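L-ornithine 5-monooxygenase (PDB 3S5W) catalyses the FAD- and NADPH-dependent hydroxylation of L-ornithine to N(5)-hydroxyornithine, the first step in making hydroxamate siderophores such as pyoverdin. Local coordinates at residues A[154-159]-A[164-169]; A[230-235]-A[241-246]; A[256-261]-A[349-354]. One frame throughout, in Å; residues are numbered along the deposited sequence.

How the contacts relate
From the N terminus, contact 1 comes first: it closes the short turn of the beta hairpin 148-158/161-171, part of the mixed sheet beside the FAD. Contact 2 follows at 230-235 and 241-246, folding helix 237-249 back on strand 228-233 after a glycine turn. Contact 3 closes a much longer excursion, bringing strand 253-258 against strand 348-355 of a separate antiparallel sheet. The three run in series, none nested or crossed. Contacts 2 and 3 have centres about 12 Å apart, share NADP and meet directly, Ile232 and Ile258 lying on neighbouring strands of one parallel sheet. Contact 1 stands apart, its centre about 45 Å from that of contact 2.

Contact 1: A[154-159]-A[164-169]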
loop_
_atom_site.group_PDB
_atom_site.type_symbol
_atom_site.label_atom_id
_atom_site.label_comp_id
_atom_site.label_asym_id
_atom_site.label_seq_id
_atom_site.Cartn_x
_atom_site.Cartn_y
_atom_site.Cartn_z
ATOM N N GLU A 154 -14.026 18.240 9.150
ATOM C CA GLU A 154 -14.566 19.029 10.264
ATOM C C GLU A 154 -16.011 18.637 10.608
ATOM O O GLU A 154 -16.794 18.293 9.723
ATOM C CB GLU A 154 -14.529 20.516 9.934
ATOM C CG GLU A 154 -13.136 21.127 9.922
ATOM C CD GLU A 154 -13.122 22.485 9.239
ATOM O OE1 GLU A 154 -14.216 22.996 8.894
ATOM O OE2 GLU A 154 -12.017 23.037 9.038
ATOM N N PRO A 155 -16.360 18.697 11.907
ATOM C CA PRO A 155 -17.725 18.409 12.350
ATOM C C PRO A 155 -18.715 19.520 11.998
ATOM O O PRO A 155 -18.411 20.686 12.197
ATOM C CB PRO A 155 -17.579 18.316 13.869
ATOM C CG PRO A 155 -16.369 19.118 14.193
ATOM C CD PRO A 155 -15.441 18.918 13.042
ATOM N N MET A 156 -19.875 19.163 11.458
ATOM C CA MET A 156 -20.967 20.119 11.307
ATOM C C MET A 156 -21.954 19.992 12.471
ATOM O O MET A 156 -22.778 19.064 12.506
ATOM C CB MET A 156 -21.670 19.955 9.967
ATOM C CG MET A 156 -21.472 21.133 9.033
ATOM S SD MET A 156 -22.481 21.060 7.527
ATOM C CE MET A 156 -24.164 20.992 8.175
ATOM N N LEU A 157 -21.837 20.924 13.421
ATOM C CA LEU A 157 -22.674 20.971 14.630
ATOM C C LEU A 157 -24.060 21.538 14.338
ATOM O O LEU A 157 -24.191 22.549 13.647
ATOM C CB LEU A 157 -22.006 21.807 15.731
ATOM C CG LEU A 157 -20.706 21.307 16.375
ATOM C CD1 LEU A 157 -20.086 22.350 17.329
ATOM C CD2 LEU A 157 -20.945 19.987 17.086
ATOM N N SER A 158 -25.085 20.872 14.867
ATOM C CA SER A 158 -26.479 21.336 14.787
ATOM C C SER A 158 -27.220 20.923 16.066
ATOM O O SER A 158 -27.664 19.774 16.189
ATOM C CB SER A 158 -27.169 20.791 13.519
ATOM O OG SER A 158 -28.561 21.096 13.486
ATOM N N ALA A 159 -27.330 21.866 17.009
ATOM C CA ALA A 159 -27.880 21.625 18.355
ATOM C C ALA A 159 -26.990 20.728 19.234
ATOM O O ALA A 159 -27.489 19.855 19.947
ATOM C CB ALA A 159 -29.342 21.084 18.286
ATOM N N ALA A 164 -23.361 16.065 10.376
ATOM C CA ALA A 164 -22.720 15.919 9.076
ATOM C C ALA A 164 -21.245 16.290 9.193
ATOM O O ALA A 164 -20.798 16.801 10.225
ATOM C CB ALA A 164 -23.438 16.759 8.006
ATOM N N LEU A 165 -20.484 16.001 8.147
ATOM C CA LEU A 165 -19.070 16.283 8.158
ATOM C C LEU A 165 -18.749 17.180 7.000
ATOM O O LEU A 165 -19.335 17.050 5.934
ATOM C CB LEU A 165 -18.248 14.971 8.084
ATOM C CG LEU A 165 -18.330 14.014 9.277
ATOM C CD1 LEU A 165 -17.764 12.654 8.873
ATOM C CD2 LEU A 165 -17.610 14.571 10.522
ATOM N N ARG A 166 -17.829 18.105 7.234
ATOM C CA ARG A 166 -17.332 18.983 6.190
ATOM C C ARG A 166 -16.026 18.385 5.697
ATOM O O ARG A 166 -15.107 18.181 6.495
ATOM C CB ARG A 166 -17.057 20.394 6.744
ATOM C CG ARG A 166 -18.297 21.210 7.058
ATOM C CD ARG A 166 -17.992 22.371 8.071
ATOM N NE ARG A 166 -16.832 23.176 7.673
ATOM C CZ ARG A 166 -16.866 24.170 6.788
ATOM N NH1 ARG A 166 -18.009 24.505 6.210
ATOM N NH2 ARG A 166 -15.756 24.837 6.480
ATOM N N VAL A 167 -15.952 18.095 4.400
ATOM C CA VAL A 167 -14.733 17.558 3.814
ATOM C C VAL A 167 -14.066 18.669 3.020
ATOM O O VAL A 167 -14.647 19.181 2.062
ATOM C CB VAL A 167 -15.037 16.312 2.904
ATOM C CG1 VAL A 167 -13.737 15.746 2.294
ATOM C CG2 VAL A 167 -15.828 15.235 3.675
ATOM N N ILE A 168 -12.853 19.037 3.419
ATOM C CA ILE A 168 -12.118 20.117 2.793
ATOM C C ILE A 168 -11.032 19.535 1.884
ATOM O O ILE A 168 -10.154 18.820 2.346
ATOM C CB ILE A 168 -11.433 21.064 3.860
ATOM C CG1 ILE A 168 -12.456 21.855 4.697
ATOM C CG2 ILE A 168 -10.551 22.085 3.151
ATOM C CD1 ILE A 168 -13.280 21.086 5.655
ATOM N N SER A 169 -11.086 19.863 0.607
ATOM C CA SER A 169 -10.087 19.385 -0.334
ATOM C C SER A 169 -9.488 20.527 -1.166
ATOM O O SER A 169 -10.037 21.649 -1.207
ATOM C CB SER A 169 -10.676 18.275 -1.229
ATOM O OG SER A 169 -11.714 18.749 -2.076
#
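OE1 of Glu154 is gripped twice by the guanidinium of Arg166, directly across the hairpin. NE makes the firm bond of the salt bridge, 2.9 Å to OE1 with 167° at the hydrogen; OE1 lies almost in the guanidinium plane, and NE meets it nearly end-on to its C-O bond. NH2 of Arg166 adds a weak, bent bond of 3.4 Å to the same OE1. OE1 sits at the guanidinium edge, and the two planes are nearly coplanar, 16° apart. Arg166 gets there by a bend at chi3 (50°) that points NE at the Glu154 carboxylate, whereas Glu154 reaches out with its chain extended beyond CG. The other carboxylate oxygen, OE2, is bridged to Arg152 on Glu154's own strand.

Beneath the salt bridge the backbones of the two residues form an antiparallel hydrogen-bonded pair: Arg166 N reaches Glu154 O at 2.7 Å, and Glu154 N reaches Arg166 O at 2.9 Å. Toward the turn, Met156 N bonds to Ala164 O at 2.8 Å. Pro155, which has no N-H to give, falls opposite Leu165 in a non-hydrogen-bonded pair, a position whose N-H would not bond to this partner strand in any case.

Apolar groups pack on the same face. CG of Met156 lies 3.7 Å from CG in the aliphatic stem of Arg166, the two chains crossing at about a right angle, while CD1 of Ile168 packs 3.9 Å from CD of Glu154. On the reverse face, Pro155 and Leu165 both rest on Leu387. With arginines at both its oxygens, Glu154 probably stays ionised, and its carboxylate is held nearly coplanar with the guanidinium, at its edge, adding a side-chain clasp to the backbone pairing of this beta hairpin.

Contact 2: A[230-235]-A[241-246]; sequences IAIIGG and EAFIDL. With NAP (NADP nicotinamide-adenine-dinucleotide phosphate), chain F.
A single methyl, CD1 of Ile232, does most of the work here, pressing on the helix backbone itself as well as on its side chains: it lies 3.4 Å from N of Phe243. The same carbon touches CB of Phe243 at 3.8 Å and CB of Ala242 at 4.1 Å; the small Ala242 side chain is consistent with so close an approach. It approaches the Phe243 ring at its edge, near the ring plane. Beyond the contact that ring meets His331 edge-to-face.

One turn further along the helix, Leu246 touches both isoleucines with CD1, 3.9 Å from CD1 of Ile232 and 3.9 Å from CG2 of Ile230. The strand and helix run nearly antiparallel; the axes of strand 230-233 and helix 241-246 come within 9.5 Å.

Past the strand end the chain turns through Gly234 and Gly235, with Gly236 next. Gly235 N donates a hydrogen bond of 2.8 Å to the ribose oxygen O3B of NADP, and Gly234 adopts backbone angles suited to glycine, close beside the same ribose. Strand, glycine turn and helix make the opening of a Rossmann-type beta-alpha-beta unit, consistent with a GxGxxA-type pattern (Gly234, Gly236, Ala239).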
loop_
_atom_site.group_PDB
_atom_site.type_symbol
_atom_site.label_atom_id
_atom_site.label_comp_id
_atom_site.label_asym_id
_atom_site.label_seq_id
_atom_site.Cartn_x
_atom_site.Cartn_y
_atom_site.Cartn_z
ATOM N N ILE A 230 24.882 3.331 -6.215
ATOM C CA ILE A 230 23.616 3.546 -5.547
ATOM C C ILE A 230 23.464 2.602 -4.371
ATOM O O ILE A 230 23.689 1.386 -4.512
ATOM C CB ILE A 230 22.421 3.370 -6.551
ATOM C CG1 ILE A 230 22.556 4.424 -7.671
ATOM C CG2 ILE A 230 21.072 3.431 -5.791
ATOM C CD1 ILE A 230 21.432 4.463 -8.728
ATOM N N ALA A 231 23.073 3.150 -3.223
ATOM C CA ALA A 231 22.757 2.328 -2.045
ATOM C C ALA A 231 21.257 2.060 -1.984
ATOM O O ALA A 231 20.466 2.958 -2.182
ATOM C CB ALA A 231 23.211 3.034 -0.721
ATOM N N ILE A 232 20.887 0.820 -1.682
ATOM C CA ILE A 232 19.519 0.470 -1.410
ATOM C C ILE A 232 19.440 0.070 0.050
ATOM O O ILE A 232 20.113 -0.893 0.457
ATOM C CB ILE A 232 19.041 -0.742 -2.256
ATOM C CG1 ILE A 232 19.139 -0.419 -3.758
ATOM C CG2 ILE A 232 17.602 -1.119 -1.851
ATOM C CD1 ILE A 232 19.055 -1.660 -4.667
ATOM N N ILE A 233 18.635 0.798 0.834
ATOM C CA ILE A 233 18.414 0.441 2.253
ATOM C C ILE A 233 17.185 -0.470 2.417
ATOM O O ILE A 233 16.078 -0.082 2.067
ATOM C CB ILE A 233 18.249 1.712 3.149
ATOM C CG1 ILE A 233 19.354 2.765 2.833
ATOM C CG2 ILE A 233 18.134 1.325 4.663
ATOM C CD1 ILE A 233 20.829 2.256 2.841
ATOM N N GLY A 234 17.384 -1.663 2.988
ATOM C CA GLY A 234 16.274 -2.592 3.265
ATOM C C GLY A 234 16.535 -3.968 2.661
ATOM O O GLY A 234 17.463 -4.159 1.850
ATOM N N GLY A 235 15.688 -4.918 3.017
ATOM C CA GLY A 235 15.898 -6.310 2.608
ATOM C C GLY A 235 14.602 -7.026 2.307
ATOM O O GLY A 235 14.582 -8.243 2.315
ATOM N N GLU A 241 13.329 -5.806 -5.499
ATOM C CA GLU A 241 12.887 -5.349 -6.848
ATOM C C GLU A 241 13.742 -4.195 -7.344
ATOM O O GLU A 241 14.137 -4.172 -8.500
ATOM C CB GLU A 241 11.405 -4.975 -6.827
ATOM C CG GLU A 241 10.534 -6.254 -6.744
ATOM C CD GLU A 241 9.030 -6.013 -6.829
ATOM O OE1 GLU A 241 8.584 -4.827 -6.840
ATOM O OE2 GLU A 241 8.279 -7.028 -6.908
ATOM N N ALA A 242 14.022 -3.233 -6.461
ATOM C CA ALA A 242 14.942 -2.136 -6.792
ATOM C C ALA A 242 16.305 -2.658 -7.221
ATOM O O ALA A 242 16.869 -2.239 -8.258
ATOM C CB ALA A 242 15.095 -1.186 -5.586
ATOM N N PHE A 243 16.862 -3.590 -6.444
ATOM C CA PHE A 243 18.135 -4.153 -6.831
ATOM C C PHE A 243 18.130 -4.800 -8.215
ATOM O O PHE A 243 19.056 -4.617 -8.988
ATOM C CB PHE A 243 18.609 -5.205 -5.822
ATOM C CG PHE A 243 19.930 -5.815 -6.183
ATOM C CD1 PHE A 243 21.124 -5.122 -5.919
ATOM C CD2 PHE A 243 19.993 -7.088 -6.774
ATOM C CE1 PHE A 243 22.368 -5.688 -6.266
ATOM C CE2 PHE A 243 21.218 -7.670 -7.124
ATOM C CZ PHE A 243 22.424 -6.955 -6.855
ATOM N N ILE A 244 17.122 -5.607 -8.497
ATOM C CA ILE A 244 17.107 -6.356 -9.754
ATOM C C ILE A 244 16.905 -5.362 -10.927
ATOM O O ILE A 244 17.531 -5.502 -12.014
ATOM C CB ILE A 244 16.004 -7.456 -9.687
ATOM C CG1 ILE A 244 16.541 -8.679 -8.930
ATOM C CG2 ILE A 244 15.466 -7.827 -11.079
ATOM C CD1 ILE A 244 17.835 -9.355 -9.562
ATOM N N ASP A 245 16.051 -4.362 -10.718
ATOM C CA ASP A 245 15.920 -3.341 -11.751
ATOM C C ASP A 245 17.242 -2.607 -12.061
ATOM O O ASP A 245 17.598 -2.428 -13.229
ATOM C CB ASP A 245 14.846 -2.323 -11.418
ATOM C CG ASP A 245 14.400 -1.564 -12.652
ATOM O OD1 ASP A 245 13.903 -2.219 -13.589
ATOM O OD2 ASP A 245 14.534 -0.336 -12.671
ATOM N N LEU A 246 17.967 -2.166 -11.024
ATOM C CA LEU A 246 19.286 -1.564 -11.250
ATOM C C LEU A 246 20.198 -2.534 -11.988
ATOM O O LEU A 246 20.858 -2.149 -12.990
ATOM C CB LEU A 246 19.942 -1.064 -9.950
ATOM C CG LEU A 246 19.147 0.084 -9.292
ATOM C CD1 LEU A 246 19.729 0.403 -7.922
ATOM C CD2 LEU A 246 19.175 1.323 -10.178
HETATM P PA NAP F . 8.717 -4.264 4.421
HETATM O O1A NAP F . 8.423 -5.688 4.227
HETATM O O2A NAP F . 8.121 -3.680 5.607
HETATM O O5B NAP F . 10.290 -4.110 4.293
HETATM C C5B NAP F . 10.865 -3.042 4.950
HETATM C C4B NAP F . 12.352 -3.300 4.833
HETATM O O4B NAP F . 12.930 -2.106 5.277
HETATM C C3B NAP F . 12.794 -4.430 5.773
HETATM O O3B NAP F . 13.928 -5.021 5.151
HETATM C C2B NAP F . 13.216 -3.611 7.006
HETATM O O2B NAP F . 14.255 -4.233 7.705
HETATM C C1B NAP F . 13.786 -2.322 6.368
HETATM N N9A NAP F . 13.742 -1.224 7.347
HETATM C C8A NAP F . 12.618 -0.668 7.923
HETATM N N7A NAP F . 12.993 0.305 8.784
HETATM C C5A NAP F . 14.336 0.353 8.782
HETATM C C6A NAP F . 15.245 1.140 9.492
HETATM N N6A NAP F . 14.816 2.031 10.378
HETATM N N1A NAP F . 16.578 0.953 9.278
HETATM C C2A NAP F . 17.056 0.031 8.385
HETATM N N3A NAP F . 16.158 -0.756 7.676
HETATM C C4A NAP F . 14.827 -0.603 7.891
HETATM O O3 NAP F . 8.335 -3.402 3.109
HETATM P PN NAP F . 8.371 -3.702 1.502
HETATM O O1N NAP F . 8.026 -2.392 0.855
HETATM O O2N NAP F . 9.630 -4.386 1.061
HETATM O O5D NAP F . 7.096 -4.684 1.469
HETATM C C5D NAP F . 6.911 -5.921 0.815
HETATM C C4D NAP F . 5.424 -5.828 0.492
HETATM O O4D NAP F . 5.000 -6.470 -0.680
HETATM C C3D NAP F . 4.434 -6.347 1.522
HETATM O O3D NAP F . 4.534 -5.660 2.746
HETATM C C2D NAP F . 3.130 -6.136 0.734
HETATM O O2D NAP F . 2.459 -4.897 0.926
HETATM C C1D NAP F . 3.598 -6.228 -0.724
HETATM P P2B NAP F . 14.044 -5.056 9.086
HETATM O O1X NAP F . 15.468 -5.084 9.629
HETATM O O2X NAP F . 13.502 -6.393 8.620
HETATM O O3X NAP F . 13.042 -4.326 9.944
#

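Contact 3: A[256-261]-A[349-354]. With NAP (NADP nicotinamide-adenine-dinucleotide phosphate), chain F.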
loop_
_atom_site.group_PDB
_atom_site.type_symbol
_atom_site.label_atom_id
_atom_site.label_comp_id
_atom_site.label_asym_id
_atom_site.label_seq_id
_atom_site.Cartn_x
_atom_site.Cartn_y
_atom_site.Cartn_z
ATOM N N ASP A 256 24.554 -1.438 -3.923
ATOM C CA ASP A 256 24.817 -2.084 -2.628
ATOM C C ASP A 256 23.485 -2.272 -1.918
ATOM O O ASP A 256 22.787 -1.290 -1.645
ATOM C CB ASP A 256 25.708 -1.214 -1.722
ATOM C CG ASP A 256 27.146 -1.084 -2.212
ATOM O OD1 ASP A 256 27.459 -1.452 -3.375
ATOM O OD2 ASP A 256 27.982 -0.606 -1.397
ATOM N N MET A 257 23.120 -3.507 -1.601
ATOM C CA MET A 257 21.953 -3.727 -0.761
ATOM C C MET A 257 22.458 -3.652 0.657
ATOM O O MET A 257 23.322 -4.447 1.078
ATOM C CB MET A 257 21.303 -5.086 -0.974
ATOM C CG MET A 257 20.817 -5.306 -2.363
ATOM S SD MET A 257 19.804 -6.812 -2.525
ATOM C CE MET A 257 18.320 -6.358 -1.631
ATOM N N ILE A 258 21.912 -2.700 1.397
ATOM C CA ILE A 258 22.345 -2.480 2.769
ATOM C C ILE A 258 21.193 -2.843 3.688
ATOM O O ILE A 258 20.214 -2.107 3.787
ATOM C CB ILE A 258 22.847 -1.021 3.002
ATOM C CG1 ILE A 258 23.983 -0.686 2.013
ATOM C CG2 ILE A 258 23.252 -0.812 4.501
ATOM C CD1 ILE A 258 24.456 0.773 2.037
ATOM N N LEU A 259 21.318 -3.978 4.378
ATOM C CA LEU A 259 20.237 -4.436 5.228
ATOM C C LEU A 259 20.807 -4.798 6.598
ATOM O O LEU A 259 21.924 -5.345 6.699
ATOM C CB LEU A 259 19.467 -5.626 4.609
ATOM C CG LEU A 259 20.221 -6.944 4.329
ATOM C CD1 LEU A 259 19.253 -8.117 4.323
ATOM C CD2 LEU A 259 20.986 -6.885 2.994
ATOM N N ARG A 260 20.066 -4.425 7.634
ATOM C CA ARG A 260 20.520 -4.686 9.003
ATOM C C ARG A 260 20.309 -6.176 9.375
ATOM O O ARG A 260 20.999 -6.694 10.236
ATOM C CB ARG A 260 19.867 -3.717 10.006
ATOM C CG ARG A 260 18.362 -3.735 10.025
ATOM C CD ARG A 260 17.749 -2.676 10.955
ATOM N NE ARG A 260 16.295 -2.784 10.900
ATOM C CZ ARG A 260 15.447 -1.972 11.523
ATOM N NH1 ARG A 260 15.904 -0.963 12.243
ATOM N NH2 ARG A 260 14.140 -2.165 11.412
ATOM N N ALA A 261 19.368 -6.848 8.711
ATOM C CA ALA A 261 19.147 -8.283 8.935
ATOM C C ALA A 261 20.235 -9.117 8.246
ATOM O O ALA A 261 21.038 -8.595 7.463
ATOM C CB ALA A 261 17.736 -8.692 8.470
ATOM N N ILE A 349 26.225 11.193 -1.284
ATOM C CA ILE A 349 25.701 10.947 0.047
ATOM C C ILE A 349 26.681 9.992 0.741
ATOM O O ILE A 349 26.882 8.848 0.293
ATOM C CB ILE A 349 24.233 10.371 0.033
ATOM C CG1 ILE A 349 23.294 11.295 -0.767
ATOM C CG2 ILE A 349 23.709 10.120 1.461
ATOM C CD1 ILE A 349 23.244 12.759 -0.261
ATOM N N GLU A 350 27.287 10.470 1.825
ATOM C CA GLU A 350 28.281 9.689 2.538
ATOM C C GLU A 350 27.571 8.912 3.646
ATOM O O GLU A 350 26.851 9.485 4.449
ATOM C CB GLU A 350 29.389 10.627 3.086
ATOM C CG GLU A 350 30.455 9.906 3.862
ATOM C CD GLU A 350 31.493 10.864 4.395
ATOM O OE1 GLU A 350 32.255 11.431 3.592
ATOM O OE2 GLU A 350 31.518 11.060 5.615
ATOM N N LEU A 351 27.739 7.592 3.666
ATOM C CA LEU A 351 27.072 6.769 4.664
ATOM C C LEU A 351 28.140 6.135 5.531
ATOM O O LEU A 351 29.085 5.560 5.000
ATOM C CB LEU A 351 26.267 5.629 4.005
ATOM C CG LEU A 351 25.100 5.974 3.074
ATOM C CD1 LEU A 351 24.332 4.682 2.710
ATOM C CD2 LEU A 351 24.152 7.004 3.693
ATOM N N ALA A 352 27.969 6.253 6.847
ATOM C CA ALA A 352 28.816 5.559 7.807
ATOM C C ALA A 352 28.087 4.261 8.148
ATOM O O ALA A 352 26.978 4.275 8.688
ATOM C CB ALA A 352 29.073 6.430 9.057
ATOM N N LEU A 353 28.724 3.151 7.786
ATOM C CA LEU A 353 28.103 1.828 7.812
ATOM C C LEU A 353 28.722 0.908 8.885
ATOM O O LEU A 353 29.938 0.614 8.854
ATOM C CB LEU A 353 28.206 1.184 6.441
ATOM C CG LEU A 353 27.572 1.945 5.260
ATOM C CD1 LEU A 353 27.917 1.180 3.984
ATOM C CD2 LEU A 353 26.080 2.122 5.401
ATOM N N ARG A 354 27.891 0.488 9.827
ATOM C CA ARG A 354 28.356 -0.376 10.914
ATOM C C ARG A 354 28.037 -1.819 10.551
ATOM O O ARG A 354 26.871 -2.175 10.405
ATOM C CB ARG A 354 27.671 -0.002 12.237
ATOM C CG ARG A 354 28.098 -0.859 13.449
ATOM C CD ARG A 354 29.476 -0.488 13.977
ATOM N NE ARG A 354 29.500 0.870 14.512
ATOM C CZ ARG A 354 30.602 1.509 14.910
ATOM N NH1 ARG A 354 31.792 0.927 14.819
ATOM N NH2 ARG A 354 30.509 2.748 15.370
HETATM P PA NAP F . 8.717 -4.264 4.421
HETATM O O1A NAP F . 8.423 -5.688 4.227
HETATM O O2A NAP F . 8.121 -3.680 5.607
HETATM O O5B NAP F . 10.290 -4.110 4.293
HETATM C C5B NAP F . 10.865 -3.042 4.950
HETATM C C4B NAP F . 12.352 -3.300 4.833
HETATM O O4B NAP F . 12.930 -2.106 5.277
HETATM C C3B NAP F . 12.794 -4.430 5.773
HETATM O O3B NAP F . 13.928 -5.021 5.151
HETATM C C2B NAP F . 13.216 -3.611 7.006
HETATM O O2B NAP F . 14.255 -4.233 7.705
HETATM C C1B NAP F . 13.786 -2.322 6.368
HETATM N N9A NAP F . 13.742 -1.224 7.347
HETATM C C8A NAP F . 12.618 -0.668 7.923
HETATM N N7A NAP F . 12.993 0.305 8.784
HETATM C C5A NAP F . 14.336 0.353 8.782
HETATM C C6A NAP F . 15.245 1.140 9.492
HETATM N N6A NAP F . 14.816 2.031 10.378
HETATM N N1A NAP F . 16.578 0.953 9.278
HETATM C C2A NAP F . 17.056 0.031 8.385
HETATM N N3A NAP F . 16.158 -0.756 7.676
HETATM C C4A NAP F . 14.827 -0.603 7.891
HETATM O O3 NAP F . 8.335 -3.402 3.109
HETATM P PN NAP F . 8.371 -3.702 1.502
HETATM O O1N NAP F . 8.026 -2.392 0.855
HETATM O O2N NAP F . 9.630 -4.386 1.061
HETATM O O5D NAP F . 7.096 -4.684 1.469
HETATM C C5D NAP F . 6.911 -5.921 0.815
HETATM C C4D NAP F . 5.424 -5.828 0.492
HETATM O O4D NAP F . 5.000 -6.470 -0.680
HETATM C C3D NAP F . 4.434 -6.347 1.522
HETATM O O3D NAP F . 4.534 -5.660 2.746
HETATM C C2D NAP F . 3.130 -6.136 0.734
HETATM O O2D NAP F . 2.459 -4.897 0.926
HETATM C C1D NAP F . 3.598 -6.228 -0.724
HETATM P P2B NAP F . 14.044 -5.056 9.086
HETATM O O1X NAP F . 15.468 -5.084 9.629
HETATM O O2X NAP F . 13.502 -6.393 8.620
HETATM O O3X NAP F . 13.042 -4.326 9.944
#
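Ile258 sends its CD1 methyl against the ends of two leucines of strand 349-354: it lies 4.0 Å from CD1 of Leu351, and both CD1 and CD2 of Leu353 approach it to 4.0 Å. Like CG of Leu353, its CG1 branch stands anti to the carbonyl carbon (chi1 -56°) and runs on extended through chi2, carrying CD1 out toward the other strand; the shorter CG2 comes within 4.2 Å of CD2 of Leu353. The isoleucine crosses Leu353 at about a right angle but Leu351 only obliquely.

Just beyond the strand end, Arg260 turns to NADP instead. Its CG is wedged between backbone N and carbonyl carbon (chi1 58°), after which the chain is extended as far as NE. The 2'-phosphate lies at the guanidinium edge: NE bonds O1X at 2.8 Å and NH2 bonds O3X at 2.8 Å, the latter nearly straight at 175°. One guanidinium face meets the adenine, with NH1 3.5 Å from C6A. Arg260 thus holds the phosphate that distinguishes NADP from NAD.

Tyr366 of strand 361-366 and Thr337 of strand 337-345 also pack on Ile258, so this residue touches all three strands of the antiparallel sheet. Strand 253-258 lies between 228-233 and 332-334 in the parallel sheet, with Phe243 of helix 237-249 packing on Met257.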